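Local coordinates for protein chromatin structure-remodeling complex subunit RSC2 (Saccharomyces cerevisiae, PDB 4BB7) that helps the RSC complex remodel chromatin and position nucleosomes, its BAH domain, the part described here, binding histone H3, at residues C65-V77 with D198-M212. Residues are numbered along the deposited sequence; the frame is centred on the assembly and turned at random.
Sequences CWYYRPEQTVHRV and DAPPLVGAVYMRPKM
Pro200 and Pro201 each set a ring CD over an aromatic face at the end of strand 60-68, part of the six-stranded mixed sheet of the BAH domain; residues 198-201 cross the strand end here, and 203-212 then follow 71-77. Pro200 CD sits 4.2 Å from the centroid of the Trp66 six-membered ring, 17° off its normal, while Pro201 CD covers the Tyr68 ring, whose OH is held by Glu134. Between these rings and the next pairing, Gly204 N gives a 2.7 Å hydrogen bond to Glu71 O. Farther along, the two segments run parallel in a short, weakly bonded strand pair, 75-76 beside 206-207, with His75 N bonded to Ala205 O; Val206 CG1 lies off-centre against the His75 ring, whose NE2 is hydrogen-bonded to Ser173. Tyr207, its CG between backbone N and carbonyl carbon (chi1 62°), folds back to take Arg76 CA over one ring face. The Arg76 chain bends at chi3 (50°), bringing Arg209 CB over one guanidinium face, 3.8 Å from NE, with Met212 CE at the edge; Tyr220 adds a cation-pi contact. A serine in place of Arg76 would probably leave Arg209 CB without the flat group it packs on, Met212 CE without its edge contact and Tyr220 without its cation. Beyond Arg76, Val77 N closes the pairing on Tyr207 O at 2.8 Å.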
ATOM      1  N   CYS A  65      -2.477   9.029  -8.433  1.00 32.44           N
ATOM      2  CA  CYS A  65      -1.287   9.106  -9.269  1.00 25.14           C
ATOM      3  C   CYS A  65      -0.679  10.499  -9.155  1.00 32.89           C
ATOM      4  O   CYS A  65      -1.302  11.491  -9.536  1.00 30.33           O
ATOM      5  CB  CYS A  65      -1.621   8.799 -10.728  1.00 30.47           C
ATOM      6  SG  CYS A  65      -0.175   8.776 -11.835  1.00 38.75           S
ATOM      7  N   TRP A  66       0.540  10.567  -8.629  1.00 29.61           N
ATOM      8  CA  TRP A  66       1.202  11.844  -8.394  1.00 28.88           C
ATOM      9  C   TRP A  66       1.607  12.546  -9.681  1.00 26.36           C
ATOM     10  O   TRP A  66       1.944  11.904 -10.675  1.00 29.11           O
ATOM     11  CB  TRP A  66       2.434  11.658  -7.502  1.00 25.79           C
ATOM     12  CG  TRP A  66       2.108  11.405  -6.061  1.00 27.48           C
ATOM     13  CD1 TRP A  66       0.873  11.425  -5.483  1.00 34.37           C
ATOM     14  CD2 TRP A  66       3.035  11.093  -5.015  1.00 31.89           C
ATOM     15  NE1 TRP A  66       0.972  11.145  -4.140  1.00 34.40           N
ATOM     16  CE2 TRP A  66       2.289  10.939  -3.828  1.00 32.94           C
ATOM     17  CE3 TRP A  66       4.424  10.931  -4.966  1.00 27.31           C
ATOM     18  CZ2 TRP A  66       2.884  10.630  -2.606  1.00 32.67           C
ATOM     19  CZ3 TRP A  66       5.013  10.627  -3.750  1.00 33.62           C
ATOM     20  CH2 TRP A  66       4.243  10.480  -2.587  1.00 36.72           C
ATOM     21  N   TYR A  67       1.561  13.873  -9.648  1.00 24.90           N
ATOM     22  CA  TYR A  67       2.070  14.704 -10.728  1.00 26.73           C
ATOM     23  C   TYR A  67       3.013  15.742 -10.131  1.00 26.08           C
ATOM     24  O   TYR A  67       2.613  16.530  -9.277  1.00 24.95           O
ATOM     25  CB  TYR A  67       0.923  15.398 -11.466  1.00 23.25           C
ATOM     26  CG  TYR A  67       0.104  14.480 -12.344  1.00 26.07           C
ATOM     27  CD1 TYR A  67      -0.614  13.420 -11.800  1.00 31.15           C
ATOM     28  CD2 TYR A  67       0.031  14.685 -13.716  1.00 31.40           C
ATOM     29  CE1 TYR A  67      -1.370  12.581 -12.598  1.00 25.61           C
ATOM     30  CE2 TYR A  67      -0.726  13.852 -14.522  1.00 32.45           C
ATOM     31  CZ  TYR A  67      -1.421  12.803 -13.956  1.00 29.73           C
ATOM     32  OH  TYR A  67      -2.171  11.976 -14.756  1.00 33.28           O
ATOM     33  N   TYR A  68       4.264  15.731 -10.573  1.00 25.84           N
ATOM     34  CA  TYR A  68       5.275  16.624 -10.016  1.00 27.68           C
ATOM     35  C   TYR A  68       5.166  18.043 -10.563  1.00 27.20           C
ATOM     36  O   TYR A  68       4.648  18.262 -11.658  1.00 26.79           O
ATOM     37  CB  TYR A  68       6.681  16.082 -10.290  1.00 23.82           C
ATOM     38  CG  TYR A  68       7.055  14.864  -9.478  1.00 25.94           C
ATOM     39  CD1 TYR A  68       6.242  14.416  -8.442  1.00 30.55           C
ATOM     40  CD2 TYR A  68       8.229  14.169  -9.736  1.00 22.06           C
ATOM     41  CE1 TYR A  68       6.587  13.304  -7.693  1.00 30.54           C
ATOM     42  CE2 TYR A  68       8.581  13.056  -8.993  1.00 29.07           C
ATOM     43  CZ  TYR A  68       7.757  12.626  -7.974  1.00 33.00           C
ATOM     44  OH  TYR A  68       8.104  11.518  -7.233  1.00 30.29           O
ATOM     45  N   ARG A  69       5.652  19.003  -9.786  1.00 25.87           N
ATOM     46  CA  ARG A  69       5.842  20.357 -10.279  1.00 25.72           C
ATOM     47  C   ARG A  69       7.295  20.451 -10.725  1.00 27.25           C
ATOM     48  O   ARG A  69       8.116  19.626 -10.324  1.00 22.14           O
ATOM     49  CB  ARG A  69       5.560  21.381  -9.183  1.00 24.69           C
ATOM     50  CG  ARG A  69       4.226  21.211  -8.476  1.00 28.06           C
ATOM     51  CD  ARG A  69       4.090  22.245  -7.370  1.00 37.53           C
ATOM     52  NE  ARG A  69       2.912  22.037  -6.535  1.00 38.19           N
ATOM     53  CZ  ARG A  69       1.802  22.764  -6.611  1.00 32.55           C
ATOM     54  NH1 ARG A  69       1.711  23.750  -7.492  1.00 28.12           N
ATOM     55  NH2 ARG A  69       0.783  22.506  -5.805  1.00 31.29           N
ATOM     56  N   PRO A  70       7.620  21.453 -11.558  1.00 32.45           N
ATOM     57  CA  PRO A  70       8.974  21.594 -12.110  1.00 27.74           C
ATOM     58  C   PRO A  70      10.069  21.519 -11.044  1.00 29.38           C
ATOM     59  O   PRO A  70      11.034  20.766 -11.200  1.00 28.02           O
ATOM     60  CB  PRO A  70       8.946  22.988 -12.738  1.00 27.04           C
ATOM     61  CG  PRO A  70       7.510  23.203 -13.100  1.00 25.61           C
ATOM     62  CD  PRO A  70       6.718  22.526 -12.019  1.00 26.13           C
ATOM     63  N   GLU A  71       9.920  22.292  -9.975  1.00 30.38           N
ATOM     64  CA  GLU A  71      10.930  22.338  -8.920  1.00 24.45           C
ATOM     65  C   GLU A  71      11.175  20.966  -8.303  1.00 28.48           C
ATOM     66  O   GLU A  71      12.156  20.765  -7.588  1.00 31.13           O
ATOM     67  CB  GLU A  71      10.523  23.326  -7.827  1.00 25.25           C
ATOM     68  CG  GLU A  71       9.200  22.994  -7.147  1.00 28.79           C
ATOM     69  CD  GLU A  71       8.010  23.714  -7.772  1.00 39.17           C
ATOM     70  OE1 GLU A  71       8.093  24.109  -8.956  1.00 35.88           O
ATOM     71  OE2 GLU A  71       6.990  23.892  -7.067  1.00 39.92           O
ATOM     72  N   GLN A  72      10.284  20.023  -8.583  1.00 27.19           N
ATOM     73  CA  GLN A  72      10.370  18.694  -7.991  1.00 26.17           C
ATOM     74  C   GLN A  72      11.031  17.672  -8.913  1.00 27.30           C
ATOM     75  O   GLN A  72      11.144  16.498  -8.562  1.00 26.92           O
ATOM     76  CB  GLN A  72       8.980  18.208  -7.571  1.00 26.79           C
ATOM     77  CG  GLN A  72       8.388  18.971  -6.391  1.00 24.31           C
ATOM     78  CD  GLN A  72       6.924  18.654  -6.159  1.00 25.19           C
ATOM     79  OE1 GLN A  72       6.177  18.366  -7.099  1.00 22.72           O
ATOM     80  NE2 GLN A  72       6.503  18.707  -4.901  1.00 27.65           N
ATOM     81  N   THR A  73      11.473  18.116 -10.085  1.00 25.25           N
ATOM     82  CA  THR A  73      12.077  17.201 -11.054  1.00 27.16           C
ATOM     83  C   THR A  73      13.554  17.486 -11.319  1.00 27.95           C
ATOM     84  O   THR A  73      14.085  18.536 -10.949  1.00 28.78           O
ATOM     85  CB  THR A  73      11.334  17.224 -12.406  1.00 25.54           C
ATOM     86  OG1 THR A  73      11.300  18.565 -12.910  1.00 28.76           O
ATOM     87  CG2 THR A  73       9.913  16.701 -12.257  1.00 22.40           C
ATOM     88  N   VAL A  74      14.210  16.531 -11.962  1.00 24.65           N
ATOM     89  CA  VAL A  74      15.567  16.719 -12.442  1.00 28.24           C
ATOM     90  C   VAL A  74      15.509  17.028 -13.935  1.00 32.55           C
ATOM     91  O   VAL A  74      14.950  16.252 -14.716  1.00 28.31           O
ATOM     92  CB  VAL A  74      16.420  15.461 -12.207  1.00 24.56           C
ATOM     93  CG1 VAL A  74      17.802  15.636 -12.805  1.00 26.43           C
ATOM     94  CG2 VAL A  74      16.508  15.157 -10.717  1.00 28.37           C
ATOM     95  N   HIS A  75      16.077  18.164 -14.329  1.00 29.21           N
ATOM     96  CA  HIS A  75      16.018  18.601 -15.720  1.00 29.36           C
ATOM     97  C   HIS A  75      17.140  19.568 -16.086  1.00 27.97           C
ATOM     98  O   HIS A  75      17.733  20.218 -15.219  1.00 23.64           O
ATOM     99  CB  HIS A  75      14.671  19.266 -16.000  1.00 30.08           C
ATOM    100  CG  HIS A  75      14.370  20.413 -15.088  1.00 23.52           C
ATOM    101  ND1 HIS A  75      13.705  20.256 -13.891  1.00 25.43           N
ATOM    102  CD2 HIS A  75      14.657  21.732 -15.190  1.00 24.47           C
ATOM    103  CE1 HIS A  75      13.586  21.430 -13.298  1.00 26.13           C
ATOM    104  NE2 HIS A  75      14.155  22.342 -14.066  1.00 28.90           N
ATOM    105  N   ARG A  76      17.417  19.656 -17.384  1.00 26.99           N
ATOM    106  CA  ARG A  76      18.388  20.607 -17.912  1.00 24.37           C
ATOM    107  C   ARG A  76      18.080  22.010 -17.408  1.00 23.28           C
ATOM    108  O   ARG A  76      16.927  22.441 -17.387  1.00 30.23           O
ATOM    109  CB  ARG A  76      18.384  20.579 -19.443  1.00 29.25           C
ATOM    110  CG  ARG A  76      18.862  19.260 -20.035  1.00 31.66           C
ATOM    111  CD  ARG A  76      18.525  19.133 -21.515  1.00 32.67           C
ATOM    112  NE  ARG A  76      18.922  20.308 -22.288  1.00 36.40           N
ATOM    113  CZ  ARG A  76      19.140  20.301 -23.600  1.00 31.24           C
ATOM    114  NH1 ARG A  76      19.012  19.179 -24.296  1.00 26.38           N
ATOM    115  NH2 ARG A  76      19.493  21.418 -24.217  1.00 31.64           N
ATOM    116  N   VAL A  77      19.122  22.722 -17.002  1.00 24.75           N
ATOM    117  CA  VAL A  77      18.965  24.043 -16.412  1.00 21.82           C
ATOM    118  C   VAL A  77      18.248  25.006 -17.356  1.00 27.48           C
ATOM    119  O   VAL A  77      17.678  26.010 -16.921  1.00 23.07           O
ATOM    120  CB  VAL A  77      20.330  24.630 -16.027  1.00 24.75           C
ATOM    121  CG1 VAL A  77      21.139  24.944 -17.280  1.00 24.70           C
ATOM    122  CG2 VAL A  77      20.155  25.870 -15.178  1.00 26.31           C
ATOM    123  N   ASP A 198       6.916   9.734   2.156  1.00 37.02           N
ATOM    124  CA  ASP A 198       5.476   9.812   1.942  1.00 38.26           C
ATOM    125  C   ASP A 198       5.131  11.069   1.151  1.00 36.15           C
ATOM    126  O   ASP A 198       4.017  11.580   1.249  1.00 38.78           O
ATOM    127  CB  ASP A 198       4.735   9.856   3.279  1.00 38.55           C
ATOM    128  CG  ASP A 198       5.197   8.784   4.239  1.00 46.12           C
ATOM    129  OD1 ASP A 198       5.630   7.711   3.770  1.00 53.29           O
ATOM    130  OD2 ASP A 198       5.124   9.017   5.465  1.00 50.10           O
ATOM    131  N   ALA A 199       6.091  11.569   0.378  1.00 34.31           N
ATOM    132  CA  ALA A 199       5.910  12.815  -0.356  1.00 35.93           C
ATOM    133  C   ALA A 199       6.865  12.915  -1.540  1.00 33.87           C
ATOM    134  O   ALA A 199       7.912  12.275  -1.552  1.00 36.44           O
ATOM    135  CB  ALA A 199       6.106  14.000   0.574  1.00 35.09           C
ATOM    136  N   PRO A 200       6.503  13.726  -2.541  1.00 33.83           N
ATOM    137  CA  PRO A 200       7.395  13.984  -3.675  1.00 32.98           C
ATOM    138  C   PRO A 200       8.708  14.568  -3.170  1.00 33.10           C
ATOM    139  O   PRO A 200       8.783  14.941  -2.000  1.00 27.55           O
ATOM    140  CB  PRO A 200       6.629  15.032  -4.490  1.00 28.24           C
ATOM    141  CG  PRO A 200       5.202  14.847  -4.106  1.00 32.48           C
ATOM    142  CD  PRO A 200       5.228  14.454  -2.661  1.00 29.36           C
ATOM    143  N   PRO A 201       9.727  14.659  -4.037  1.00 30.17           N
ATOM    144  CA  PRO A 201      11.035  15.164  -3.607  1.00 30.98           C
ATOM    145  C   PRO A 201      10.934  16.561  -3.004  1.00 31.05           C
ATOM    146  O   PRO A 201      10.081  17.347  -3.424  1.00 26.70           O
ATOM    147  CB  PRO A 201      11.836  15.217  -4.915  1.00 35.28           C
ATOM    148  CG  PRO A 201      11.167  14.238  -5.814  1.00 33.15           C
ATOM    149  CD  PRO A 201       9.709  14.324  -5.471  1.00 29.43           C
ATOM    150  N   LEU A 202      11.792  16.861  -2.033  1.00 27.11           N
ATOM    151  CA  LEU A 202      11.838  18.196  -1.448  1.00 28.84           C
ATOM    152  C   LEU A 202      12.277  19.222  -2.493  1.00 29.41           C
ATOM    153  O   LEU A 202      11.836  20.370  -2.476  1.00 27.64           O
ATOM    154  CB  LEU A 202      12.782  18.229  -0.243  1.00 30.81           C
ATOM    155  CG  LEU A 202      12.861  19.552   0.524  1.00 32.51           C
ATOM    156  CD1 LEU A 202      11.491  19.951   1.065  1.00 30.66           C
ATOM    157  CD2 LEU A 202      13.880  19.470   1.652  1.00 33.35           C
ATOM    158  N   VAL A 203      13.153  18.797  -3.399  1.00 27.59           N
ATOM    159  CA  VAL A 203      13.595  19.647  -4.497  1.00 26.87           C
ATOM    160  C   VAL A 203      14.401  18.841  -5.510  1.00 29.47           C
ATOM    161  O   VAL A 203      15.149  17.934  -5.142  1.00 27.77           O
ATOM    162  CB  VAL A 203      14.435  20.843  -3.999  1.00 28.69           C
ATOM    163  CG1 VAL A 203      15.701  20.358  -3.318  1.00 25.05           C
ATOM    164  CG2 VAL A 203      14.770  21.783  -5.154  1.00 22.86           C
ATOM    165  N   GLY A 204      14.233  19.167  -6.787  1.00 26.20           N
ATOM    166  CA  GLY A 204      14.950  18.485  -7.847  1.00 29.62           C
ATOM    167  C   GLY A 204      16.292  19.137  -8.113  1.00 27.66           C
ATOM    168  O   GLY A 204      16.739  19.987  -7.343  1.00 27.05           O
ATOM    169  N   ALA A 205      16.937  18.742  -9.205  1.00 23.62           N
ATOM    170  CA  ALA A 205      18.244  19.285  -9.552  1.00 27.13           C
ATOM    171  C   ALA A 205      18.290  19.732 -11.005  1.00 29.57           C
ATOM    172  O   ALA A 205      17.443  19.343 -11.813  1.00 25.98           O
ATOM    173  CB  ALA A 205      19.335  18.262  -9.280  1.00 21.94           C
ATOM    174  N   VAL A 206      19.288  20.548 -11.329  1.00 27.88           N
ATOM    175  CA  VAL A 206      19.486  20.998 -12.699  1.00 27.44           C
ATOM    176  C   VAL A 206      20.919  20.744 -13.148  1.00 29.74           C
ATOM    177  O   VAL A 206      21.849  20.787 -12.344  1.00 26.57           O
ATOM    178  CB  VAL A 206      19.153  22.492 -12.861  1.00 26.08           C
ATOM    179  CG1 VAL A 206      17.674  22.736 -12.614  1.00 27.05           C
ATOM    180  CG2 VAL A 206      19.999  23.327 -11.919  1.00 28.70           C
ATOM    181  N   TYR A 207      21.088  20.471 -14.437  1.00 26.80           N
ATOM    182  CA  TYR A 207      22.408  20.227 -14.999  1.00 25.08           C
ATOM    183  C   TYR A 207      22.555  20.852 -16.389  1.00 27.33           C
ATOM    184  O   TYR A 207      21.587  21.346 -16.964  1.00 25.72           O
ATOM    185  CB  TYR A 207      22.694  18.727 -15.047  1.00 29.43           C
ATOM    186  CG  TYR A 207      21.743  17.942 -15.919  1.00 26.75           C
ATOM    187  CD1 TYR A 207      20.445  17.682 -15.502  1.00 29.88           C
ATOM    188  CD2 TYR A 207      22.146  17.451 -17.152  1.00 28.00           C
ATOM    189  CE1 TYR A 207      19.572  16.960 -16.290  1.00 28.58           C
ATOM    190  CE2 TYR A 207      21.281  16.724 -17.949  1.00 30.10           C
ATOM    191  CZ  TYR A 207      19.994  16.484 -17.511  1.00 30.67           C
ATOM    192  OH  TYR A 207      19.124  15.767 -18.298  1.00 36.80           O
ATOM    193  N   MET A 208      23.770  20.827 -16.925  1.00 30.37           N
ATOM    194  CA  MET A 208      24.054  21.476 -18.203  1.00 29.15           C
ATOM    195  C   MET A 208      24.109  20.470 -19.355  1.00 33.11           C
ATOM    196  O   MET A 208      24.446  19.303 -19.163  1.00 31.92           O
ATOM    197  CB  MET A 208      25.366  22.268 -18.117  1.00 31.05           C
ATOM    198  CG  MET A 208      25.388  23.551 -18.950  1.00 34.66           C
ATOM    199  SD  MET A 208      26.855  24.578 -18.684  1.00 37.58           S
ATOM    200  CE  MET A 208      26.606  25.111 -16.994  1.00 31.14           C
ATOM    201  N   ARG A 209      23.773  20.931 -20.554  1.00 34.00           N
ATOM    202  CA  ARG A 209      23.824  20.090 -21.743  1.00 33.72           C
ATOM    203  C   ARG A 209      24.032  20.941 -22.990  1.00 31.50           C
ATOM    204  O   ARG A 209      23.589  22.087 -23.048  1.00 34.73           O
ATOM    205  CB  ARG A 209      22.534  19.272 -21.880  1.00 36.08           C
ATOM    206  CG  ARG A 209      22.482  18.020 -21.014  1.00 35.01           C
ATOM    207  CD  ARG A 209      23.554  17.014 -21.426  1.00 36.01           C
ATOM    208  NE  ARG A 209      23.587  15.844 -20.551  1.00 35.65           N
ATOM    209  CZ  ARG A 209      24.295  15.767 -19.427  1.00 35.22           C
ATOM    210  NH1 ARG A 209      25.033  16.794 -19.031  1.00 29.47           N
ATOM    211  NH2 ARG A 209      24.263  14.661 -18.696  1.00 32.30           N
ATOM    212  N   PRO A 210      24.721  20.390 -23.996  1.00 28.74           N
ATOM    213  CA  PRO A 210      24.848  21.142 -25.250  1.00 34.07           C
ATOM    214  C   PRO A 210      23.476  21.420 -25.862  1.00 35.12           C
ATOM    215  O   PRO A 210      22.595  20.561 -25.837  1.00 34.33           O
ATOM    216  CB  PRO A 210      25.671  20.206 -26.148  1.00 31.59           C
ATOM    217  CG  PRO A 210      25.628  18.860 -25.476  1.00 31.63           C
ATOM    218  CD  PRO A 210      25.473  19.126 -24.016  1.00 29.11           C
ATOM    219  N   LYS A 211      23.296  22.621 -26.395  1.00 30.37           N
ATOM    220  CA  LYS A 211      22.015  23.022 -26.957  1.00 32.67           C
ATOM    221  C   LYS A 211      21.798  22.433 -28.348  1.00 35.97           C
ATOM    222  O   LYS A 211      22.749  22.060 -29.031  1.00 38.35           O
ATOM    223  CB  LYS A 211      21.909  24.549 -27.000  1.00 31.86           C
ATOM    224  CG  LYS A 211      22.992  25.229 -27.822  1.00 33.34           C
ATOM    225  CD  LYS A 211      22.576  25.385 -29.277  1.00 32.97           C
ATOM    226  CE  LYS A 211      23.700  25.992 -30.099  1.00 38.06           C
ATOM    227  NZ  LYS A 211      23.295  26.267 -31.507  1.00 43.90           N
ATOM    228  N   MET A 212      20.539  22.359 -28.764  1.00 34.13           N
ATOM    229  CA  MET A 212      20.182  21.750 -30.037  1.00 36.01           C
ATOM    230  C   MET A 212      19.588  22.777 -30.991  1.00 33.35           C
ATOM    231  O   MET A 212      19.187  23.863 -30.571  1.00 33.61           O
ATOM    232  CB  MET A 212      19.187  20.617 -29.802  1.00 38.56           C
ATOM    233  CG  MET A 212      18.070  20.983 -28.845  1.00 42.19           C
ATOM    234  SD  MET A 212      17.180  19.534 -28.251  1.00 54.67           S
ATOM    235  CE  MET A 212      18.542  18.523 -27.677  1.00 40.41           C
TER
HETATM  236  O   HOH W   1      16.578  15.402 -17.438  1.00 30.54           O
HETATM  237  O   HOH W   2      19.004  23.307 -26.834  1.00 34.02           O